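PDB 2F7L: Phosphoglucosamine/phosphogalactosamine mutase from Sulfolobus tokodaii, which interconverts the 6- and 1-phosphates of glucosamine and galactosamine, a magnesium-dependent step towards UDP-N-acetylglucosamine and UDP-N-acetylgalactosamine. Local coordinates for residues 251-257 and 359-365; 268-273 and 348-352; 29-33 and 123-127. All blocks are in the same frame, centred on the assembly; numbering follows the deposited sequence.

Interaction 1: residues 251-257 and 359-365; sequences DSEGRVQ and SSAELFD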
loop_
_atom_site.group_PDB
_atom_site.type_symbol
_atom_site.label_atom_id
_atom_site.label_comp_id
_atom_site.label_asym_id
_atom_site.label_seq_id
_atom_site.Cartn_x
_atom_site.Cartn_y
_atom_site.Cartn_z
ATOM N N ASP A 251 8.753 -16.482 -5.010
ATOM C CA ASP A 251 10.074 -16.942 -5.452
ATOM C C ASP A 251 10.086 -18.162 -6.373
ATOM O O ASP A 251 9.045 -18.763 -6.667
ATOM C CB ASP A 251 10.964 -17.233 -4.256
ATOM C CG ASP A 251 10.459 -18.401 -3.430
ATOM O OD1 ASP A 251 9.746 -19.271 -3.996
ATOM O OD2 ASP A 251 10.789 -18.450 -2.215
ATOM N N SER A 252 11.289 -18.517 -6.818
ATOM C CA SER A 252 11.517 -19.644 -7.727
ATOM C C SER A 252 10.849 -20.956 -7.314
ATOM O O SER A 252 10.517 -21.773 -8.166
ATOM C CB SER A 252 13.015 -19.853 -7.888
ATOM O OG SER A 252 13.709 -19.290 -6.780
ATOM N N GLU A 253 10.653 -21.151 -6.012
ATOM C CA GLU A 253 10.012 -22.361 -5.500
ATOM C C GLU A 253 8.516 -22.341 -5.736
ATOM O O GLU A 253 7.846 -23.363 -5.615
ATOM C CB GLU A 253 10.269 -22.521 -4.000
ATOM C CG GLU A 253 11.733 -22.588 -3.615
ATOM C CD GLU A 253 12.487 -23.722 -4.305
ATOM O OE1 GLU A 253 12.001 -24.233 -5.347
ATOM O OE2 GLU A 253 13.585 -24.088 -3.803
ATOM N N GLY A 254 7.986 -21.171 -6.064
ATOM C CA GLY A 254 6.558 -21.068 -6.314
ATOM C C GLY A 254 5.794 -20.838 -5.028
ATOM O O GLY A 254 4.622 -21.185 -4.920
ATOM N N ARG A 255 6.474 -20.273 -4.042
ATOM C CA ARG A 255 5.837 -19.994 -2.766
ATOM C C ARG A 255 5.725 -18.485 -2.584
ATOM O O ARG A 255 6.696 -17.746 -2.804
ATOM C CB ARG A 255 6.647 -20.630 -1.621
ATOM C CG ARG A 255 8.127 -20.396 -1.721
ATOM C CD ARG A 255 8.932 -21.279 -0.772
ATOM N NE ARG A 255 10.333 -20.880 -0.829
ATOM C CZ ARG A 255 11.211 -21.093 0.135
ATOM N NH1 ARG A 255 10.830 -21.718 1.233
ATOM N NH2 ARG A 255 12.454 -20.642 0.026
ATOM N N VAL A 256 4.540 -18.020 -2.199
ATOM C CA VAL A 256 4.377 -16.593 -2.023
ATOM C C VAL A 256 5.077 -16.155 -0.732
ATOM O O VAL A 256 5.120 -16.902 0.244
ATOM C CB VAL A 256 2.860 -16.170 -2.028
ATOM C CG1 VAL A 256 2.006 -17.258 -2.629
ATOM C CG2 VAL A 256 2.405 -15.802 -0.646
ATOM N N GLN A 257 5.646 -14.954 -0.761
ATOM C CA GLN A 257 6.349 -14.373 0.379
ATOM C C GLN A 257 5.545 -13.169 0.881
ATOM O O GLN A 257 5.045 -12.373 0.094
ATOM C CB GLN A 257 7.738 -13.921 -0.062
ATOM C CG GLN A 257 8.620 -15.042 -0.627
ATOM C CD GLN A 257 9.062 -16.025 0.449
ATOM O OE1 GLN A 257 9.089 -15.691 1.637
ATOM N NE2 GLN A 257 9.426 -17.228 0.035
ATOM N N SER A 359 19.262 -17.314 -6.228
ATOM C CA SER A 359 17.873 -17.406 -6.668
ATOM C C SER A 359 16.928 -16.810 -5.630
ATOM O O SER A 359 17.254 -16.726 -4.439
ATOM C CB SER A 359 17.473 -18.858 -6.933
ATOM O OG SER A 359 17.203 -19.539 -5.723
ATOM N N SER A 360 15.753 -16.396 -6.101
ATOM C CA SER A 360 14.742 -15.801 -5.247
ATOM C C SER A 360 14.433 -16.723 -4.070
ATOM O O SER A 360 14.337 -16.271 -2.927
ATOM C CB SER A 360 13.468 -15.549 -6.050
ATOM O OG SER A 360 12.859 -16.778 -6.415
ATOM N N ALA A 361 14.270 -18.011 -4.353
ATOM C CA ALA A 361 13.975 -18.980 -3.300
ATOM C C ALA A 361 15.044 -18.951 -2.213
ATOM O O ALA A 361 14.739 -18.899 -1.025
ATOM C CB ALA A 361 13.871 -20.376 -3.887
ATOM N N GLU A 362 16.307 -18.973 -2.624
ATOM C CA GLU A 362 17.383 -18.958 -1.658
ATOM C C GLU A 362 17.410 -17.633 -0.919
ATOM O O GLU A 362 17.472 -17.608 0.307
ATOM C CB GLU A 362 18.737 -19.187 -2.329
ATOM C CG GLU A 362 19.852 -19.296 -1.290
ATOM C CD GLU A 362 21.255 -19.269 -1.874
ATOM O OE1 GLU A 362 21.500 -20.001 -2.866
ATOM O OE2 GLU A 362 22.109 -18.521 -1.319
ATOM N N LEU A 363 17.366 -16.541 -1.680
ATOM C CA LEU A 363 17.384 -15.180 -1.135
ATOM C C LEU A 363 16.442 -15.043 0.052
ATOM O O LEU A 363 16.819 -14.566 1.115
ATOM C CB LEU A 363 16.955 -14.193 -2.222
ATOM C CG LEU A 363 17.399 -12.730 -2.169
ATOM C CD1 LEU A 363 16.179 -11.847 -2.255
ATOM C CD2 LEU A 363 18.183 -12.445 -0.908
ATOM N N PHE A 364 15.203 -15.466 -0.149
ATOM C CA PHE A 364 14.194 -15.394 0.892
ATOM C C PHE A 364 14.523 -16.263 2.081
ATOM O O PHE A 364 14.258 -15.884 3.233
ATOM C CB PHE A 364 12.825 -15.774 0.326
ATOM C CG PHE A 364 12.091 -14.612 -0.262
ATOM C CD1 PHE A 364 12.033 -14.431 -1.642
ATOM C CD2 PHE A 364 11.518 -13.649 0.577
ATOM C CE1 PHE A 364 11.422 -13.307 -2.171
ATOM C CE2 PHE A 364 10.905 -12.527 0.056
ATOM C CZ PHE A 364 10.857 -12.353 -1.318
ATOM N N ASP A 365 15.099 -17.429 1.805
ATOM C CA ASP A 365 15.463 -18.312 2.886
ATOM C C ASP A 365 16.483 -17.672 3.811
ATOM O O ASP A 365 16.598 -18.080 4.948
ATOM C CB ASP A 365 15.972 -19.646 2.360
ATOM C CG ASP A 365 14.844 -20.561 1.913
ATOM O OD1 ASP A 365 13.710 -20.423 2.430
ATOM O OD2 ASP A 365 15.092 -21.432 1.052
#

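Interaction 2: residues 268-273 and 348-352; sequences YWASVK and LMLEL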
loop_
_atom_site.group_PDB
_atom_site.type_symbol
_atom_site.label_atom_id
_atom_site.label_comp_id
_atom_site.label_asym_id
_atom_site.label_seq_id
_atom_site.Cartn_x
_atom_site.Cartn_y
_atom_site.Cartn_z
ATOM N N TYR A 268 16.747 -3.783 3.384
ATOM C CA TYR A 268 18.173 -4.051 3.447
ATOM C C TYR A 268 18.911 -3.384 2.275
ATOM O O TYR A 268 19.790 -2.534 2.466
ATOM C CB TYR A 268 18.397 -5.564 3.416
ATOM C CG TYR A 268 19.816 -5.954 3.146
ATOM C CD1 TYR A 268 20.835 -5.588 4.027
ATOM C CD2 TYR A 268 20.154 -6.661 1.991
ATOM C CE1 TYR A 268 22.163 -5.915 3.762
ATOM C CE2 TYR A 268 21.481 -6.992 1.714
ATOM C CZ TYR A 268 22.478 -6.615 2.604
ATOM O OH TYR A 268 23.789 -6.921 2.329
ATOM N N TRP A 269 18.549 -3.792 1.066
ATOM C CA TRP A 269 19.149 -3.259 -0.140
ATOM C C TRP A 269 19.203 -1.732 -0.139
ATOM O O TRP A 269 20.147 -1.134 -0.652
ATOM C CB TRP A 269 18.357 -3.742 -1.350
ATOM C CG TRP A 269 19.086 -3.564 -2.621
ATOM C CD1 TRP A 269 18.611 -3.005 -3.770
ATOM C CD2 TRP A 269 20.424 -3.983 -2.900
ATOM N NE1 TRP A 269 19.572 -3.049 -4.753
ATOM C CE2 TRP A 269 20.695 -3.648 -4.246
ATOM C CE3 TRP A 269 21.424 -4.610 -2.144
ATOM C CZ2 TRP A 269 21.922 -3.922 -4.851
ATOM C CZ3 TRP A 269 22.645 -4.880 -2.749
ATOM C CH2 TRP A 269 22.880 -4.536 -4.089
ATOM N N ALA A 270 18.189 -1.100 0.440
ATOM C CA ALA A 270 18.143 0.357 0.479
ATOM C C ALA A 270 19.340 0.950 1.220
ATOM O O ALA A 270 19.808 2.039 0.866
ATOM C CB ALA A 270 16.846 0.833 1.115
ATOM N N SER A 271 19.829 0.247 2.243
ATOM C CA SER A 271 20.994 0.710 3.011
ATOM C C SER A 271 22.270 0.525 2.185
ATOM O O SER A 271 23.208 1.318 2.277
ATOM C CB SER A 271 21.134 -0.078 4.311
ATOM O OG SER A 271 21.404 -1.438 4.014
ATOM N N VAL A 272 22.300 -0.535 1.392
ATOM C CA VAL A 272 23.445 -0.807 0.542
ATOM C C VAL A 272 23.581 0.296 -0.508
ATOM O O VAL A 272 24.692 0.648 -0.893
ATOM C CB VAL A 272 23.295 -2.169 -0.174
ATOM C CG1 VAL A 272 24.402 -2.355 -1.190
ATOM C CG2 VAL A 272 23.314 -3.303 0.856
ATOM N N LYS A 273 22.451 0.841 -0.961
ATOM C CA LYS A 273 22.448 1.915 -1.961
ATOM C C LYS A 273 22.641 3.305 -1.343
ATOM O O LYS A 273 22.792 4.292 -2.057
ATOM C CB LYS A 273 21.122 1.928 -2.729
ATOM C CG LYS A 273 20.767 0.663 -3.473
ATOM C CD LYS A 273 19.361 0.782 -4.068
ATOM C CE LYS A 273 19.295 1.686 -5.286
ATOM N NZ LYS A 273 19.891 1.030 -6.457
ATOM N N LEU A 348 13.622 -2.834 -7.552
ATOM C CA LEU A 348 14.617 -2.939 -6.513
ATOM C C LEU A 348 14.894 -4.401 -6.236
ATOM O O LEU A 348 16.025 -4.778 -5.942
ATOM C CB LEU A 348 14.132 -2.259 -5.239
ATOM C CG LEU A 348 14.141 -0.733 -5.265
ATOM C CD1 LEU A 348 13.457 -0.186 -4.022
ATOM C CD2 LEU A 348 15.570 -0.239 -5.352
ATOM N N MET A 349 13.866 -5.230 -6.346
ATOM C CA MET A 349 14.040 -6.645 -6.069
ATOM C C MET A 349 14.961 -7.272 -7.092
ATOM O O MET A 349 15.885 -7.996 -6.736
ATOM C CB MET A 349 12.692 -7.369 -6.062
ATOM C CG MET A 349 12.760 -8.810 -5.555
ATOM S SD MET A 349 13.265 -8.933 -3.825
ATOM C CE MET A 349 11.669 -9.115 -3.014
ATOM N N LEU A 350 14.699 -7.000 -8.367
ATOM C CA LEU A 350 15.535 -7.532 -9.442
ATOM C C LEU A 350 16.976 -7.025 -9.300
ATOM O O LEU A 350 17.900 -7.644 -9.826
ATOM C CB LEU A 350 14.983 -7.136 -10.819
ATOM C CG LEU A 350 13.687 -7.801 -11.287
ATOM C CD1 LEU A 350 13.437 -7.450 -12.735
ATOM C CD2 LEU A 350 13.780 -9.307 -11.140
ATOM N N GLU A 351 17.172 -5.903 -8.609
ATOM C CA GLU A 351 18.523 -5.404 -8.432
ATOM C C GLU A 351 19.154 -6.271 -7.347
ATOM O O GLU A 351 20.098 -7.009 -7.609
ATOM C CB GLU A 351 18.544 -3.923 -8.020
ATOM C CG GLU A 351 19.618 -3.126 -8.768
ATOM C CD GLU A 351 19.966 -1.771 -8.132
ATOM O OE1 GLU A 351 20.656 -0.960 -8.799
ATOM O OE2 GLU A 351 19.569 -1.513 -6.970
ATOM N N LEU A 352 18.605 -6.193 -6.139
ATOM C CA LEU A 352 19.057 -6.976 -4.988
ATOM C C LEU A 352 19.340 -8.436 -5.392
ATOM O O LEU A 352 20.367 -9.013 -5.045
ATOM C CB LEU A 352 17.971 -6.909 -3.907
ATOM C CG LEU A 352 18.132 -7.481 -2.496
ATOM C CD1 LEU A 352 17.303 -8.752 -2.355
ATOM C CD2 LEU A 352 19.618 -7.706 -2.200
#

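Interaction 3: residues 29-33 and 123-127; sequences AIGTF and EIEDL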
loop_
_atom_site.group_PDB
_atom_site.type_symbol
_atom_site.label_atom_id
_atom_site.label_comp_id
_atom_site.label_asym_id
_atom_site.label_seq_id
_atom_site.Cartn_x
_atom_site.Cartn_y
_atom_site.Cartn_z
ATOM N N ALA A 29 -15.936 19.982 -2.576
ATOM C CA ALA A 29 -15.218 20.114 -1.318
ATOM C C ALA A 29 -13.720 20.026 -1.572
ATOM O O ALA A 29 -12.970 20.888 -1.129
ATOM C CB ALA A 29 -15.661 19.021 -0.338
ATOM N N ILE A 30 -13.295 18.993 -2.299
ATOM C CA ILE A 30 -11.882 18.811 -2.603
ATOM C C ILE A 30 -11.382 20.005 -3.389
ATOM O O ILE A 30 -10.299 20.524 -3.124
ATOM C CB ILE A 30 -11.630 17.521 -3.420
ATOM C CG1 ILE A 30 -11.911 16.291 -2.546
ATOM C CG2 ILE A 30 -10.180 17.478 -3.905
ATOM C CD1 ILE A 30 -12.057 14.977 -3.328
ATOM N N GLY A 31 -12.188 20.455 -4.341
ATOM C CA GLY A 31 -11.801 21.586 -5.146
ATOM C C GLY A 31 -11.736 22.862 -4.329
ATOM O O GLY A 31 -10.816 23.683 -4.492
ATOM N N THR A 32 -12.712 23.046 -3.450
ATOM C CA THR A 32 -12.713 24.232 -2.638
ATOM C C THR A 32 -11.480 24.193 -1.735
ATOM O O THR A 32 -10.857 25.220 -1.472
ATOM C CB THR A 32 -13.980 24.314 -1.793
ATOM O OG1 THR A 32 -15.112 24.505 -2.651
ATOM C CG2 THR A 32 -13.877 25.451 -0.820
ATOM N N PHE A 33 -11.126 22.999 -1.278
ATOM C CA PHE A 33 -9.974 22.794 -0.413
ATOM C C PHE A 33 -8.634 23.179 -1.059
ATOM O O PHE A 33 -7.751 23.739 -0.413
ATOM C CB PHE A 33 -9.930 21.332 -0.008
ATOM C CG PHE A 33 -8.638 20.916 0.608
ATOM C CD1 PHE A 33 -8.344 21.245 1.926
ATOM C CD2 PHE A 33 -7.715 20.164 -0.127
ATOM C CE1 PHE A 33 -7.156 20.830 2.514
ATOM C CE2 PHE A 33 -6.510 19.740 0.457
ATOM C CZ PHE A 33 -6.235 20.075 1.779
ATOM N N GLU A 123 -10.820 18.987 7.037
ATOM C CA GLU A 123 -11.175 20.244 6.397
ATOM C C GLU A 123 -12.161 19.958 5.263
ATOM O O GLU A 123 -13.206 20.585 5.150
ATOM C CB GLU A 123 -9.924 20.939 5.868
ATOM C CG GLU A 123 -9.031 21.481 6.964
ATOM C CD GLU A 123 -7.709 22.036 6.447
ATOM O OE1 GLU A 123 -7.648 22.468 5.273
ATOM O OE2 GLU A 123 -6.732 22.054 7.226
ATOM N N ILE A 124 -11.824 18.983 4.436
ATOM C CA ILE A 124 -12.676 18.602 3.325
ATOM C C ILE A 124 -14.032 18.136 3.845
ATOM O O ILE A 124 -15.074 18.514 3.313
ATOM C CB ILE A 124 -12.004 17.469 2.495
ATOM C CG1 ILE A 124 -10.819 18.047 1.714
ATOM C CG2 ILE A 124 -13.037 16.784 1.598
ATOM C CD1 ILE A 124 -9.985 17.017 0.989
ATOM N N GLU A 125 -13.997 17.308 4.885
ATOM C CA GLU A 125 -15.204 16.779 5.504
ATOM C C GLU A 125 -16.110 17.934 5.978
ATOM O O GLU A 125 -17.319 17.907 5.750
ATOM C CB GLU A 125 -14.808 15.882 6.669
ATOM C CG GLU A 125 -15.507 14.525 6.729
ATOM C CD GLU A 125 -14.521 13.364 6.997
ATOM O OE1 GLU A 125 -13.568 13.558 7.796
ATOM O OE2 GLU A 125 -14.700 12.259 6.416
ATOM N N ASP A 126 -15.522 18.949 6.616
ATOM C CA ASP A 126 -16.290 20.099 7.090
ATOM C C ASP A 126 -16.920 20.807 5.897
ATOM O O ASP A 126 -18.117 21.083 5.901
ATOM C CB ASP A 126 -15.402 21.098 7.844
ATOM C CG ASP A 126 -16.195 22.315 8.349
ATOM O OD1 ASP A 126 -17.114 22.100 9.173
ATOM O OD2 ASP A 126 -15.923 23.472 7.923
ATOM N N LEU A 127 -16.097 21.122 4.892
ATOM C CA LEU A 127 -16.554 21.773 3.664
ATOM C C LEU A 127 -17.707 20.993 3.076
ATOM O O LEU A 127 -18.748 21.552 2.747
ATOM C CB LEU A 127 -15.421 21.850 2.648
ATOM C CG LEU A 127 -14.309 22.775 3.130
ATOM C CD1 LEU A 127 -13.139 22.741 2.195
ATOM C CD2 LEU A 127 -14.871 24.177 3.245
#

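Interaction 1: residues 251-257 and 359-365
Ser359 and Ser252 face each other where a type I beta turn, Asp251 to Gly254, packs on the start of helix 360-365, joining the second and third alpha/beta/alpha domains of this phosphohexose mutase. Ser359 is the N-cap: its OG accepts from Glu362 N at 3.3 Å. Ser360 OG, which also bonds to the carbonyl of Asp235, is hydrogen-bonded to Ser252 OG at 2.7 Å; its bond from Ser252 N is modelled too short for the length to be trusted. Ala361 lies against the Asp251 carboxylate, its CA 3.4 Å from Asp251 OD2, and its carbonyl takes a weak bond from Arg255 NH2. Further on, Phe364 offers a ring face to Gln257, whose chain bends at chi2 (-70°) so that CG sits over the ring centre and the amide stacks 13° from the ring plane. Last comes Asp365, crossing the Arg255 guanidinium with planes 71° apart in a salt bridge of 2.7 Å from Arg255 NH2 to Asp365 OD1. Within the loop, Arg255 NE makes a salt bridge to the syn lone pair of Asp251 OD2 at 2.8 Å, tilted from the guanidinium plane, and Gln257 NE2 meets that oxygen from above the carboxylate plane.

Interaction 2: residues 268-273 and 348-352
A helix-helix packing inside the third alpha/beta/alpha domain brings Trp269, on helix 259-272, against Glu351 and Leu352 on helix 342-356. The two short axes stand 10.5 Å apart and cross at 71°, a spacing wide enough for an indole to fill the interface. With its CG opposite the backbone N (chi1 -164°), Trp269 projects across to the other helix and lies between Leu352 and the aliphatic part of Lys273. Leu352 covers one face, its CB making a CH-pi contact 3.9 Å from the centroid of the five-membered ring, while its CD2 slides along to touch Trp269 CE3 at 3.6 Å. The opposite face is lined by Lys273 CG, four residues further along the chain, nearer the rim. Leu348 CD2 lies 4.1 Å from Lys273 CD.

The polar edge of the indole is met by the Glu351 carboxylate, turned 88° to the ring. Trp269 NE1 donates to Glu351 OE2 at 2.7 Å, arriving on the anti side and somewhat out of the carboxylate plane. The Lys273 chain, running against the direction of Glu351, bends at its last two torsions and brings NZ to the syn lone pair of Glu351 OE2 in a salt bridge of 2.6 Å. Beyond the pair, Asp164 N bonds to Glu351 OE1, and Lys273 NZ also bonds to the carbonyl of His162.

One carboxylate oxygen of a buried glutamate therefore serves two donors from segment 268-273. The lysine charge would be expected to favour the ionised glutamate, and the indole N-H, with Lys273 NZ and Asp164 N, to limit how its carboxylate can turn.

Interaction 3: residues 29-33 and 123-127
Ala29 and Leu127 mark the close approach of two helices in the first alpha/beta/alpha domain, helix 20-34 and helix 118-130. Their short axes pass 8.8 Å apart at an angle of 121°, nearer antiparallel than parallel, and no hydrogen bond crosses between these segments. The small residue is what the geometry exploits: Ala29 CA comes within 5.4 Å of Leu127 CA, the side chain there being a methyl, and Ala29 CB rests against both Leu127 CB and Ile124 CG2.

Packing is fullest around Ile124. Its two branches divide the work, CG2 going to Ala29 while CG1, opposite the carbonyl carbon (chi1 -72°), leads over one face of the Phe33 ring and comes 3.8 Å from Phe33 CG. From there Ile124 CD1 extends to Ile30 CG1 at 4.1 Å; Ile30 also touches Ile106 and Val108 of strand 103-109, so this side continues inward to the sheet. Leu127 CD1 fits beside Phe33 CB at 4.1 Å.

Towards solvent the contact thins. Thr32 contributes its methyl, which meets Leu127 CD1 at a slant, while its hydroxyl bonds to the carbonyl of Lys28 and to Asn134 N. At the outer margin stands the exposed Glu123, its carboxylate at the edge of the Phe33 ring, with Glu123 OE1 near the ring plane and 3.2 Å from Phe33 CE1.

Followed from the N terminus, the chain first closes interaction 3, where helix 118-130 returns to helix 20-34 and completes a loop within the first alpha/beta/alpha domain. Only later does interaction 1 open, at the end of strand 248-251. Interaction 2 opens next on helix 259-272 and closes on helix 342-356, before helix 360-365 closes interaction 1; it is thus nested inside the larger loop. The nested contacts also touch: Leu363 packs on Leu352 and Phe364 on Met349, so a contact within the third domain backs one that reaches the second. Interaction 3 is separate, its centre about 46 Å from that of interaction 1 and 40 Å from that of interaction 2.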